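PDB 4GRX: aminotransferase from Paracoccus denitrificans, which probably transfers amino groups from omega-amino acids or amines to keto acids with pyridoxal phosphate, as a class III omega-aminotransferase. Local coordinates for residues G50-D55 with E443-E448; K373-R378 with W391-V396; A416-D421 with D458-E463; I433-P438 with E451-A456. One frame throughout, in Å; residues are numbered along the deposited sequence.

Contact 1 of 4, residues G50-D55 with E443-E448; sequences GPYIVD and EAQMDE
Tyr52 and Glu448 reach for each other from opposite directions and close the contact with its one hydrogen bond: Tyr52 OH donates to Glu448 OE1 at 2.6 Å, and OE1 receives it on its syn lone pair, the side of OE2. The carboxylate lies at the edge of the phenol ring, with Glu448 OE2 in the ring plane and 4.0 Å from Tyr52 CE2, and the two planes are turned only 29° apart. Glu448 gets there as an extended chain, CG anti to its backbone N (chi1 -168°). Its OE2 pairs with Lys452 one turn further along the helix, so each oxygen has its own partner and the carboxylate is fixed in rotation.

Gln445 meets both Tyr52 and Pro51. The amide plane is turned 87° from that of the phenol ring, and Gln445 NE2 approaches obliquely, 3.9 Å from Tyr52 CE1. The amide end also meets the proline ring, with Gln445 OE1 3.3 Å from Pro51 CG, while OE1 accepts from the backbone N of Thr442, just before the helix, which sets the turn of the amide. A phenylalanine at Tyr52 would probably leave Glu448 OE1 without its donor, the salt bridge to Lys452 remaining, and the carboxylate freer to turn.

Tyr52 also makes a cation-pi contact with Arg60, and Leu62 touches Pro51, Tyr52 and Glu448. The contact thus joins strand 52-55, in the sheet where 43-49 and 60-63 flank it, to the first turns of helix 443-463, whose Met446 packs on helix 357-375.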
loop_
_atom_site.group_PDB
_atom_site.type_symbol
_atom_site.label_atom_id
_atom_site.label_comp_id
_atom_site.label_asym_id
_atom_site.label_seq_id
_atom_site.Cartn_x
_atom_site.Cartn_y
_atom_site.Cartn_z
ATOM N N GLY A 50 -8.246 -26.471 3.103
ATOM C CA GLY A 50 -7.096 -26.628 3.956
ATOM C C GLY A 50 -5.921 -25.994 3.238
ATOM O O GLY A 50 -6.029 -24.870 2.741
ATOM N N PRO A 51 -4.793 -26.720 3.159
ATOM C CA PRO A 51 -3.590 -26.224 2.487
ATOM C C PRO A 51 -3.572 -26.508 0.982
ATOM O O PRO A 51 -2.521 -26.418 0.344
ATOM C CB PRO A 51 -2.474 -26.980 3.199
ATOM C CG PRO A 51 -3.105 -28.271 3.626
ATOM C CD PRO A 51 -4.579 -28.037 3.789
ATOM N N TYR A 52 -4.732 -26.824 0.419
ATOM C CA TYR A 52 -4.852 -27.110 -1.010
ATOM C C TYR A 52 -5.541 -25.997 -1.766
ATOM O O TYR A 52 -6.472 -25.382 -1.258
ATOM C CB TYR A 52 -5.632 -28.397 -1.251
ATOM C CG TYR A 52 -4.995 -29.618 -0.671
ATOM C CD1 TYR A 52 -5.325 -30.051 0.614
ATOM C CD2 TYR A 52 -4.059 -30.336 -1.397
ATOM C CE1 TYR A 52 -4.731 -31.167 1.159
ATOM C CE2 TYR A 52 -3.459 -31.455 -0.864
ATOM C CZ TYR A 52 -3.807 -31.868 0.409
ATOM O OH TYR A 52 -3.216 -32.976 0.930
ATOM N N ILE A 53 -5.057 -25.753 -2.980
ATOM C CA ILE A 53 -5.744 -24.907 -3.951
ATOM C C ILE A 53 -6.180 -25.777 -5.134
ATOM O O ILE A 53 -5.649 -26.886 -5.349
ATOM C CB ILE A 53 -4.888 -23.700 -4.409
ATOM C CG1 ILE A 53 -3.653 -24.161 -5.203
ATOM C CG2 ILE A 53 -4.492 -22.829 -3.210
ATOM C CD1 ILE A 53 -2.856 -23.040 -5.833
ATOM N N VAL A 54 -7.182 -25.285 -5.864
ATOM C CA VAL A 54 -7.822 -26.013 -6.967
ATOM C C VAL A 54 -8.034 -25.030 -8.110
ATOM O O VAL A 54 -8.640 -23.975 -7.900
ATOM C CB VAL A 54 -9.203 -26.574 -6.537
ATOM C CG1 VAL A 54 -9.926 -27.249 -7.691
ATOM C CG2 VAL A 54 -9.050 -27.528 -5.368
ATOM N N ASP A 55 -7.549 -25.364 -9.308
ATOM C CA ASP A 55 -7.720 -24.464 -10.460
ATOM C C ASP A 55 -9.005 -24.696 -11.261
ATOM O O ASP A 55 -9.848 -25.523 -10.900
ATOM C CB ASP A 55 -6.468 -24.417 -11.360
ATOM C CG ASP A 55 -6.209 -25.717 -12.117
ATOM O OD1 ASP A 55 -7.129 -26.551 -12.241
ATOM O OD2 ASP A 55 -5.071 -25.892 -12.614
ATOM N N GLU A 443 0.662 -34.104 9.693
ATOM C CA GLU A 443 1.819 -34.978 9.447
ATOM C C GLU A 443 1.756 -35.673 8.093
ATOM O O GLU A 443 2.788 -35.892 7.459
ATOM C CB GLU A 443 1.986 -36.012 10.566
ATOM C CG GLU A 443 2.122 -35.386 11.947
ATOM C CD GLU A 443 2.228 -36.400 13.070
ATOM O OE1 GLU A 443 2.448 -37.593 12.779
ATOM O OE2 GLU A 443 2.102 -36.003 14.253
ATOM N N ALA A 444 0.544 -36.007 7.656
ATOM C CA ALA A 444 0.331 -36.702 6.382
ATOM C C ALA A 444 0.585 -35.753 5.216
ATOM O O ALA A 444 1.239 -36.107 4.237
ATOM C CB ALA A 444 -1.075 -37.282 6.312
ATOM N N GLN A 445 0.077 -34.539 5.341
ATOM C CA GLN A 445 0.338 -33.487 4.368
ATOM C C GLN A 445 1.840 -33.143 4.276
ATOM O O GLN A 445 2.363 -32.880 3.184
ATOM C CB GLN A 445 -0.510 -32.255 4.708
ATOM C CG GLN A 445 -2.001 -32.513 4.512
ATOM C CD GLN A 445 -2.926 -31.525 5.209
ATOM O OE1 GLN A 445 -2.493 -30.591 5.903
ATOM N NE2 GLN A 445 -4.226 -31.729 5.020
ATOM N N MET A 446 2.535 -33.173 5.409
ATOM C CA MET A 446 3.966 -32.890 5.420
ATOM C C MET A 446 4.735 -33.957 4.644
ATOM O O MET A 446 5.679 -33.651 3.899
ATOM C CB MET A 446 4.498 -32.741 6.846
ATOM C CG MET A 446 5.962 -32.355 6.897
ATOM S SD MET A 446 6.626 -32.297 8.565
ATOM C CE MET A 446 6.023 -30.713 9.136
ATOM N N ASP A 447 4.313 -35.208 4.814
ATOM C CA ASP A 447 4.834 -36.326 4.027
ATOM C C ASP A 447 4.530 -36.164 2.547
ATOM O O ASP A 447 5.372 -36.477 1.706
ATOM C CB ASP A 447 4.281 -37.647 4.546
ATOM C CG ASP A 447 4.869 -38.031 5.871
ATOM O OD1 ASP A 447 4.509 -39.116 6.384
ATOM O OD2 ASP A 447 5.690 -37.246 6.401
ATOM N N GLU A 448 3.332 -35.678 2.232
ATOM C CA GLU A 448 2.945 -35.455 0.843
ATOM C C GLU A 448 3.896 -34.475 0.171
ATOM O O GLU A 448 4.403 -34.739 -0.921
ATOM C CB GLU A 448 1.509 -34.936 0.729
ATOM C CG GLU A 448 0.996 -34.984 -0.702
ATOM C CD GLU A 448 -0.313 -34.268 -0.892
ATOM O OE1 GLU A 448 -0.999 -33.993 0.107
ATOM O OE2 GLU A 448 -0.649 -33.979 -2.055
#

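Contact 2 of 4, residues K373-R378 with W391-V396; sequences KRIADR and WALEAV
Glu394 OE1, on the residue after the Leu393 that packs on Ile375 and Ala376, is gripped by two groups, Arg385 NH1 and Ser432 OG, while its OE2 pairs with Arg198. This buried carboxylate leaves the strand on the side opposite to Leu393, so the alternation of the strand puts charge on one face and the hydrocarbon contact on the other.

That contact is carried by the fork of Leu393. Its CD1 meets Ile375 CG2 at 4.1 Å, and its CD2 rests 4.2 Å from Ala376 CB, so one methyl serves each residue. The Ile375 and Leu393 side chains cross at about a right angle. In Ile375, CG1 lies beside the backbone N (chi1 -68°), which leaves CG2 anti to it and turned to the strand, while the residue also touches Phe450, Glu454 and Leu457 of helix 443-463.

Past Ile375 the chain leaves helix 357-375 through a type I turn, across which Arg378 NE makes a weak bond of 3.3 Å to Ile375 O. The same guanidinium forms salt bridges with Glu454 and Asp458, tying the turn to helix 443-463.

Leu393 itself touches Leu372 and Tyr384. Its strand, 390-395, is the middle one of an antiparallel sheet between 381-387 and 432-435, and the end of helix 357-375 lies against it.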
loop_
_atom_site.group_PDB
_atom_site.type_symbol
_atom_site.label_atom_id
_atom_site.label_comp_id
_atom_site.label_asym_id
_atom_site.label_seq_id
_atom_site.Cartn_x
_atom_site.Cartn_y
_atom_site.Cartn_z
ATOM N N LYS A 373 16.914 -32.667 6.263
ATOM C CA LYS A 373 18.212 -33.322 6.511
ATOM C C LYS A 373 18.363 -34.594 5.689
ATOM O O LYS A 373 19.435 -34.863 5.160
ATOM C CB LYS A 373 18.397 -33.643 7.995
ATOM C CG LYS A 373 19.808 -34.058 8.375
ATOM C CD LYS A 373 19.781 -35.036 9.537
ATOM C CE LYS A 373 21.129 -35.083 10.232
ATOM N NZ LYS A 373 21.071 -35.843 11.512
ATOM N N ARG A 374 17.283 -35.368 5.593
ATOM C CA ARG A 374 17.244 -36.548 4.724
ATOM C C ARG A 374 17.390 -36.117 3.256
ATOM O O ARG A 374 18.200 -36.699 2.521
ATOM C CB ARG A 374 15.962 -37.377 4.961
ATOM C CG ARG A 374 15.917 -38.744 4.276
ATOM C CD ARG A 374 14.741 -39.611 4.739
ATOM N NE ARG A 374 13.417 -39.017 4.488
ATOM C CZ ARG A 374 12.658 -38.390 5.401
ATOM N NH1 ARG A 374 13.064 -38.258 6.665
ATOM N NH2 ARG A 374 11.472 -37.886 5.054
ATOM N N ILE A 375 16.643 -35.083 2.853
ATOM C CA ILE A 375 16.643 -34.612 1.463
ATOM C C ILE A 375 17.971 -33.982 1.041
ATOM O O ILE A 375 18.397 -34.143 -0.095
ATOM C CB ILE A 375 15.433 -33.693 1.166
ATOM C CG1 ILE A 375 14.141 -34.516 1.217
ATOM C CG2 ILE A 375 15.514 -33.106 -0.235
ATOM C CD1 ILE A 375 12.866 -33.702 1.231
ATOM N N ALA A 376 18.632 -33.301 1.969
ATOM C CA ALA A 376 19.899 -32.619 1.704
ATOM C C ALA A 376 21.075 -33.572 1.481
ATOM O O ALA A 376 22.189 -33.133 1.189
ATOM C CB ALA A 376 20.220 -31.670 2.843
ATOM N N ASP A 377 20.830 -34.872 1.622
ATOM C CA ASP A 377 21.900 -35.875 1.554
ATOM C C ASP A 377 22.606 -35.966 0.196
ATOM O O ASP A 377 23.802 -36.262 0.135
ATOM C CB ASP A 377 21.362 -37.255 1.925
ATOM C CG ASP A 377 22.451 -38.190 2.404
ATOM O OD1 ASP A 377 23.497 -37.695 2.890
ATOM O OD2 ASP A 377 22.253 -39.422 2.302
ATOM N N ARG A 378 21.863 -35.704 -0.875
ATOM C CA ARG A 378 22.350 -35.845 -2.243
ATOM C C ARG A 378 23.452 -34.854 -2.680
ATOM O O ARG A 378 23.697 -33.852 -1.999
ATOM C CB ARG A 378 21.162 -35.774 -3.191
ATOM C CG ARG A 378 20.290 -34.565 -2.968
ATOM C CD ARG A 378 19.111 -34.629 -3.891
ATOM N NE ARG A 378 17.956 -35.188 -3.216
ATOM C CZ ARG A 378 16.975 -35.822 -3.835
ATOM N NH1 ARG A 378 17.025 -36.000 -5.145
ATOM N NH2 ARG A 378 15.950 -36.287 -3.142
ATOM N N TRP A 391 11.734 -22.952 5.864
ATOM C CA TRP A 391 12.891 -23.785 5.518
ATOM C C TRP A 391 13.314 -23.615 4.092
ATOM O O TRP A 391 12.503 -23.225 3.226
ATOM C CB TRP A 391 12.565 -25.249 5.764
ATOM C CG TRP A 391 12.291 -25.566 7.213
ATOM C CD1 TRP A 391 11.062 -25.589 7.854
ATOM C CD2 TRP A 391 13.276 -25.894 8.262
ATOM N NE1 TRP A 391 11.207 -25.893 9.181
ATOM C CE2 TRP A 391 12.509 -26.088 9.493
ATOM C CE3 TRP A 391 14.659 -26.038 8.301
ATOM C CZ2 TRP A 391 13.123 -26.415 10.699
ATOM C CZ3 TRP A 391 15.270 -26.366 9.521
ATOM C CH2 TRP A 391 14.521 -26.545 10.688
ATOM N N ALA A 392 14.592 -23.901 3.836
ATOM C CA ALA A 392 15.125 -23.894 2.476
ATOM C C ALA A 392 16.250 -24.905 2.228
ATOM O O ALA A 392 17.071 -25.187 3.110
ATOM C CB ALA A 392 15.560 -22.501 2.066
ATOM N N LEU A 393 16.241 -25.456 1.015
ATOM C CA LEU A 393 17.318 -26.264 0.484
ATOM C C LEU A 393 18.091 -25.452 -0.571
ATOM O O LEU A 393 17.495 -24.810 -1.433
ATOM C CB LEU A 393 16.730 -27.516 -0.149
ATOM C CG LEU A 393 15.994 -28.446 0.813
ATOM C CD1 LEU A 393 14.807 -29.132 0.139
ATOM C CD2 LEU A 393 16.958 -29.457 1.432
ATOM N N GLU A 394 19.415 -25.469 -0.496
ATOM C CA GLU A 394 20.221 -24.751 -1.485
ATOM C C GLU A 394 20.753 -25.678 -2.580
ATOM O O GLU A 394 21.501 -26.604 -2.293
ATOM C CB GLU A 394 21.386 -24.068 -0.805
ATOM C CG GLU A 394 22.222 -23.264 -1.768
ATOM C CD GLU A 394 21.768 -21.820 -1.900
ATOM O OE1 GLU A 394 20.899 -21.358 -1.114
ATOM O OE2 GLU A 394 22.306 -21.143 -2.799
ATOM N N ALA A 395 20.374 -25.436 -3.828
ATOM C CA ALA A 395 20.850 -26.272 -4.933
ATOM C C ALA A 395 22.233 -25.844 -5.405
ATOM O O ALA A 395 22.498 -24.650 -5.605
ATOM C CB ALA A 395 19.867 -26.254 -6.092
ATOM N N VAL A 396 23.124 -26.812 -5.575
ATOM C CA VAL A 396 24.477 -26.497 -6.022
ATOM C C VAL A 396 24.854 -27.416 -7.173
ATOM O O VAL A 396 24.427 -28.564 -7.193
ATOM C CB VAL A 396 25.499 -26.622 -4.866
ATOM C CG1 VAL A 396 25.140 -25.677 -3.726
ATOM C CG2 VAL A 396 25.576 -28.053 -4.356
#

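Contact 3 of 4, residues A416-D421 with D458-E463; sequences ANTCTD and DKVFAE
A small helix-to-helix packing contact, made by Thr418 against Lys459 and Val460, joins helix 411-421 to the last turns of helix 443-463 near the C-terminus of the chain. Thr418 is nearest to Val460 along the backbones, with their CA atoms 7.6 Å apart, and the two side chains slide past each other in opposite directions.

Both branches of the threonine are used. Thr418 OG1 lies 3.5 Å from Val460 CG2, while Thr418 CG2 sits 4.0 Å from Lys459 CD, where the two side chains cross obliquely. With OG1 anti to its carbonyl carbon (chi1 -58°), the threonine turns CG2 to the lysine chain. Lys459 meets it with its aliphatic chain, which bends at its end (chi4 -58°). The same CG2 methyl also packs on Ala456, one turn back along helix 443-463, and Cys419 fits beside Ala456.

The contact itself is van der Waals in kind, even at the hydroxyl. Thr418 OG1 is satisfied within its own helix by the carbonyl oxygen of Arg414, so a methyl of the buried Val460 can lie against it without costing a polar partner.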
loop_
_atom_site.group_PDB
_atom_site.type_symbol
_atom_site.label_atom_id
_atom_site.label_comp_id
_atom_site.label_asym_id
_atom_site.label_seq_id
_atom_site.Cartn_x
_atom_site.Cartn_y
_atom_site.Cartn_z
ATOM N N ALA A 416 10.318 -25.279 -9.658
ATOM C CA ALA A 416 8.965 -24.723 -9.552
ATOM C C ALA A 416 7.998 -25.434 -10.496
ATOM O O ALA A 416 7.036 -26.069 -10.036
ATOM C CB ALA A 416 8.977 -23.227 -9.836
ATOM N N ASN A 417 8.283 -25.357 -11.800
ATOM C CA ASN A 417 7.504 -26.046 -12.837
ATOM C C ASN A 417 7.257 -27.565 -12.602
ATOM O O ASN A 417 6.114 -28.034 -12.620
ATOM C CB ASN A 417 8.119 -25.770 -14.222
ATOM C CG ASN A 417 8.079 -24.287 -14.597
ATOM O OD1 ASN A 417 7.129 -23.583 -14.265
ATOM N ND2 ASN A 417 9.111 -23.812 -15.290
ATOM N N THR A 418 8.318 -28.321 -12.354
ATOM C CA THR A 418 8.173 -29.746 -12.091
ATOM C C THR A 418 7.320 -30.018 -10.858
ATOM O O THR A 418 6.507 -30.915 -10.871
ATOM C CB THR A 418 9.536 -30.440 -11.974
ATOM O OG1 THR A 418 10.264 -30.224 -13.186
ATOM C CG2 THR A 418 9.373 -31.929 -11.765
ATOM N N CYS A 419 7.504 -29.239 -9.797
ATOM C CA CYS A 419 6.681 -29.361 -8.577
ATOM C C CYS A 419 5.201 -29.147 -8.869
ATOM O O CYS A 419 4.359 -29.967 -8.494
ATOM C CB CYS A 419 7.134 -28.358 -7.518
ATOM S SG CYS A 419 8.455 -28.977 -6.452
ATOM N N THR A 420 4.900 -28.036 -9.538
ATOM C CA THR A 420 3.554 -27.755 -9.985
ATOM C C THR A 420 2.976 -28.942 -10.765
ATOM O O THR A 420 1.843 -29.319 -10.539
ATOM C CB THR A 420 3.507 -26.428 -10.783
ATOM O OG1 THR A 420 3.823 -25.358 -9.894
ATOM C CG2 THR A 420 2.121 -26.156 -11.371
ATOM N N ASP A 421 3.760 -29.551 -11.647
ATOM C CA ASP A 421 3.245 -30.651 -12.478
ATOM C C ASP A 421 2.897 -31.873 -11.679
ATOM O O ASP A 421 2.092 -32.672 -12.132
ATOM C CB ASP A 421 4.223 -31.044 -13.582
ATOM C CG ASP A 421 4.293 -30.016 -14.671
ATOM O OD1 ASP A 421 3.295 -29.285 -14.866
ATOM O OD2 ASP A 421 5.347 -29.924 -15.328
ATOM N N ASP A 458 14.696 -35.302 -8.100
ATOM C CA ASP A 458 15.298 -36.407 -8.850
ATOM C C ASP A 458 15.241 -36.102 -10.334
ATOM O O ASP A 458 16.244 -36.214 -11.045
ATOM C CB ASP A 458 14.561 -37.722 -8.596
ATOM C CG ASP A 458 14.796 -38.287 -7.203
ATOM O OD1 ASP A 458 15.461 -37.646 -6.356
ATOM O OD2 ASP A 458 14.289 -39.397 -6.951
ATOM N N LYS A 459 14.053 -35.703 -10.781
ATOM C CA LYS A 459 13.782 -35.435 -12.183
ATOM C C LYS A 459 14.673 -34.309 -12.709
ATOM O O LYS A 459 15.371 -34.500 -13.701
ATOM C CB LYS A 459 12.300 -35.095 -12.366
ATOM C CG LYS A 459 11.734 -35.410 -13.731
ATOM C CD LYS A 459 10.215 -35.399 -13.659
ATOM C CE LYS A 459 9.591 -36.283 -14.730
ATOM N NZ LYS A 459 10.020 -35.857 -16.089
ATOM N N VAL A 460 14.669 -33.158 -12.029
ATOM C CA VAL A 460 15.421 -31.988 -12.474
ATOM C C VAL A 460 16.946 -32.192 -12.437
ATOM O O VAL A 460 17.630 -31.910 -13.428
ATOM C CB VAL A 460 15.023 -30.719 -11.688
ATOM C CG1 VAL A 460 15.847 -29.514 -12.138
ATOM C CG2 VAL A 460 13.535 -30.432 -11.843
ATOM N N PHE A 461 17.481 -32.694 -11.325
ATOM C CA PHE A 461 18.926 -32.916 -11.238
ATOM C C PHE A 461 19.447 -33.929 -12.256
ATOM O O PHE A 461 20.625 -33.898 -12.632
ATOM C CB PHE A 461 19.391 -33.259 -9.803
ATOM C CG PHE A 461 19.193 -32.135 -8.807
ATOM C CD1 PHE A 461 19.335 -30.800 -9.191
ATOM C CD2 PHE A 461 18.869 -32.410 -7.477
ATOM C CE1 PHE A 461 19.144 -29.768 -8.277
ATOM C CE2 PHE A 461 18.687 -31.378 -6.555
ATOM C CZ PHE A 461 18.822 -30.056 -6.960
ATOM N N ALA A 462 18.578 -34.821 -12.717
ATOM C CA ALA A 462 18.987 -35.795 -13.727
ATOM C C ALA A 462 18.929 -35.198 -15.129
ATOM O O ALA A 462 19.692 -35.599 -15.998
ATOM C CB ALA A 462 18.148 -37.058 -13.640
ATOM N N GLU A 463 18.017 -34.253 -15.342
ATOM C CA GLU A 463 17.941 -33.505 -16.605
ATOM C C GLU A 463 19.196 -32.652 -16.792
ATOM O O GLU A 463 19.610 -32.369 -17.910
ATOM C CB GLU A 463 16.715 -32.580 -16.618
ATOM C CG GLU A 463 15.362 -33.251 -16.845
ATOM C CD GLU A 463 14.163 -32.327 -16.570
ATOM O OE1 GLU A 463 13.017 -32.800 -16.751
ATOM O OE2 GLU A 463 14.337 -31.136 -16.177
#

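Contact 4 of 4, residues I433-P438 with E451-A456; sequences IVLCPP and EKLEKA
Leu453 divides its two methyls between alternate residues of the strand. Its CD1 touches Ile433 CG2 at 3.9 Å, the side chains passing at a slant, and its CD2 meets Leu435 CD1 at 3.7 Å, the two leucines reaching toward each other tip to tip. Leu435 CG and CD2 are a little further from that same Leu453 CD2, each at 4.2 Å, so the methyl faces the whole fork of Leu435. With chi1 at -175° the Leu453 chain points straight away from its own N, out toward the sheet.

Around this apolar trio a second shell closes in. Ile433 is also touched by Ile415, Cys426 and Leu457, Leu435 by Phe368, Leu372 and Met449, and Leu453 by Cys419. The strand is held in line by backbone bonding of Leu435 to Trp391, and the helix is tied at Lys452, whose NZ bonds Gly423 O, to the chain between helix 411-421 and strand 424-425.

All three residues are buried, and the arrangement is a helix laid on the face of an antiparallel sheet, as in the small C-terminal domain of fold type I pyridoxal-phosphate enzymes.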
loop_
_atom_site.group_PDB
_atom_site.type_symbol
_atom_site.label_atom_id
_atom_site.label_comp_id
_atom_site.label_asym_id
_atom_site.label_seq_id
_atom_site.Cartn_x
_atom_site.Cartn_y
_atom_site.Cartn_z
ATOM N N ILE A 433 15.428 -23.466 -2.621
ATOM C CA ILE A 433 14.117 -24.118 -2.604
ATOM C C ILE A 433 13.443 -23.895 -1.250
ATOM O O ILE A 433 13.865 -24.445 -0.226
ATOM C CB ILE A 433 14.255 -25.621 -2.860
ATOM C CG1 ILE A 433 15.100 -25.859 -4.111
ATOM C CG2 ILE A 433 12.881 -26.285 -2.958
ATOM C CD1 ILE A 433 16.078 -27.004 -3.968
ATOM N N VAL A 434 12.385 -23.092 -1.255
ATOM C CA VAL A 434 11.751 -22.624 -0.033
ATOM C C VAL A 434 10.483 -23.403 0.273
ATOM O O VAL A 434 9.701 -23.739 -0.615
ATOM C CB VAL A 434 11.446 -21.118 -0.130
ATOM C CG1 VAL A 434 10.618 -20.637 1.042
ATOM C CG2 VAL A 434 12.738 -20.333 -0.204
ATOM N N LEU A 435 10.291 -23.697 1.548
ATOM C CA LEU A 435 9.103 -24.368 2.011
ATOM C C LEU A 435 8.584 -23.586 3.203
ATOM O O LEU A 435 9.312 -23.381 4.201
ATOM C CB LEU A 435 9.440 -25.800 2.398
ATOM C CG LEU A 435 9.804 -26.801 1.298
ATOM C CD1 LEU A 435 10.144 -28.150 1.922
ATOM C CD2 LEU A 435 8.682 -26.959 0.267
ATOM N N CYS A 436 7.351 -23.101 3.082
ATOM C CA CYS A 436 6.703 -22.340 4.151
ATOM C C CYS A 436 5.197 -22.596 4.174
ATOM O O CYS A 436 4.395 -21.674 3.947
ATOM C CB CYS A 436 7.026 -20.835 4.047
ATOM S SG CYS A 436 6.524 -20.018 2.507
ATOM N N PRO A 437 4.806 -23.856 4.469
ATOM C CA PRO A 437 3.409 -24.297 4.390
ATOM C C PRO A 437 2.513 -23.643 5.458
ATOM O O PRO A 437 3.028 -23.109 6.441
ATOM C CB PRO A 437 3.498 -25.817 4.636
ATOM C CG PRO A 437 4.900 -26.108 5.070
ATOM C CD PRO A 437 5.651 -24.826 5.191
ATOM N N PRO A 438 1.175 -23.690 5.281
ATOM C CA PRO A 438 0.329 -23.183 6.375
ATOM C C PRO A 438 0.576 -23.923 7.699
ATOM O O PRO A 438 1.040 -25.072 7.727
ATOM C CB PRO A 438 -1.093 -23.468 5.884
ATOM C CG PRO A 438 -0.980 -23.668 4.417
ATOM C CD PRO A 438 0.370 -24.266 4.189
ATOM N N GLU A 451 7.639 -36.118 -0.262
ATOM C CA GLU A 451 7.573 -37.068 -1.374
ATOM C C GLU A 451 7.480 -36.347 -2.739
ATOM O O GLU A 451 8.219 -36.664 -3.671
ATOM C CB GLU A 451 6.408 -38.037 -1.140
ATOM C CG GLU A 451 5.980 -38.883 -2.328
ATOM C CD GLU A 451 4.928 -39.916 -1.946
ATOM O OE1 GLU A 451 4.165 -39.679 -0.977
ATOM O OE2 GLU A 451 4.873 -40.977 -2.606
ATOM N N LYS A 452 6.600 -35.357 -2.845
ATOM C CA LYS A 452 6.476 -34.588 -4.092
ATOM C C LYS A 452 7.752 -33.793 -4.439
ATOM O O LYS A 452 8.222 -33.838 -5.592
ATOM C CB LYS A 452 5.224 -33.700 -4.072
ATOM C CG LYS A 452 3.949 -34.511 -4.226
ATOM C CD LYS A 452 2.693 -33.677 -4.074
ATOM C CE LYS A 452 1.474 -34.484 -4.473
ATOM N NZ LYS A 452 0.289 -33.601 -4.579
ATOM N N LEU A 453 8.312 -33.104 -3.439
ATOM C CA LEU A 453 9.550 -32.351 -3.605
ATOM C C LEU A 453 10.702 -33.227 -4.078
ATOM O O LEU A 453 11.454 -32.836 -4.958
ATOM C CB LEU A 453 9.933 -31.633 -2.306
ATOM C CG LEU A 453 11.154 -30.701 -2.354
ATOM C CD1 LEU A 453 11.110 -29.758 -3.551
ATOM C CD2 LEU A 453 11.286 -29.921 -1.060
ATOM N N GLU A 454 10.823 -34.412 -3.498
ATOM C CA GLU A 454 11.918 -35.328 -3.794
ATOM C C GLU A 454 11.904 -35.823 -5.222
ATOM O O GLU A 454 12.951 -35.906 -5.869
ATOM C CB GLU A 454 11.849 -36.537 -2.878
ATOM C CG GLU A 454 12.079 -36.240 -1.416
ATOM C CD GLU A 454 13.043 -37.230 -0.821
ATOM O OE1 GLU A 454 12.726 -37.832 0.237
ATOM O OE2 GLU A 454 14.116 -37.414 -1.443
ATOM N N LYS A 455 10.712 -36.179 -5.693
ATOM C CA LYS A 455 10.515 -36.629 -7.061
ATOM C C LYS A 455 10.948 -35.523 -8.032
ATOM O O LYS A 455 11.761 -35.759 -8.936
ATOM C CB LYS A 455 9.051 -37.019 -7.278
ATOM C CG LYS A 455 8.838 -38.049 -8.379
ATOM C CD LYS A 455 7.423 -38.617 -8.357
ATOM C CE LYS A 455 7.019 -39.091 -6.961
ATOM N NZ LYS A 455 5.856 -40.021 -7.008
ATOM N N ALA A 456 10.425 -34.317 -7.806
ATOM C CA ALA A 456 10.833 -33.119 -8.539
ATOM C C ALA A 456 12.352 -32.968 -8.575
ATOM O O ALA A 456 12.927 -32.788 -9.650
ATOM C CB ALA A 456 10.182 -31.884 -7.945
#

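In the fold
Helix 443-463 is the common element: contacts 1, 4 and 3 follow one another along it from start to end. Contact 4 lies about 11 Å, centre to centre, from each of the other three. Pro51 CB meets Pro438 CG at 3.8 Å, joining contacts 1 and 4. Contact 2 enters through the sheet, where Leu393 O and Ile433 N, 2.7 Å apart, make a probable hydrogen bond, and Ala395 CB packs on Phe461 CZ at 4.0 Å, joining contacts 2 and 3. None of the four belongs to the pocket of the bound delta-amino valeric acid, which includes the modified Lys297; the Ile433 side chain is about 13 Å from that ligand.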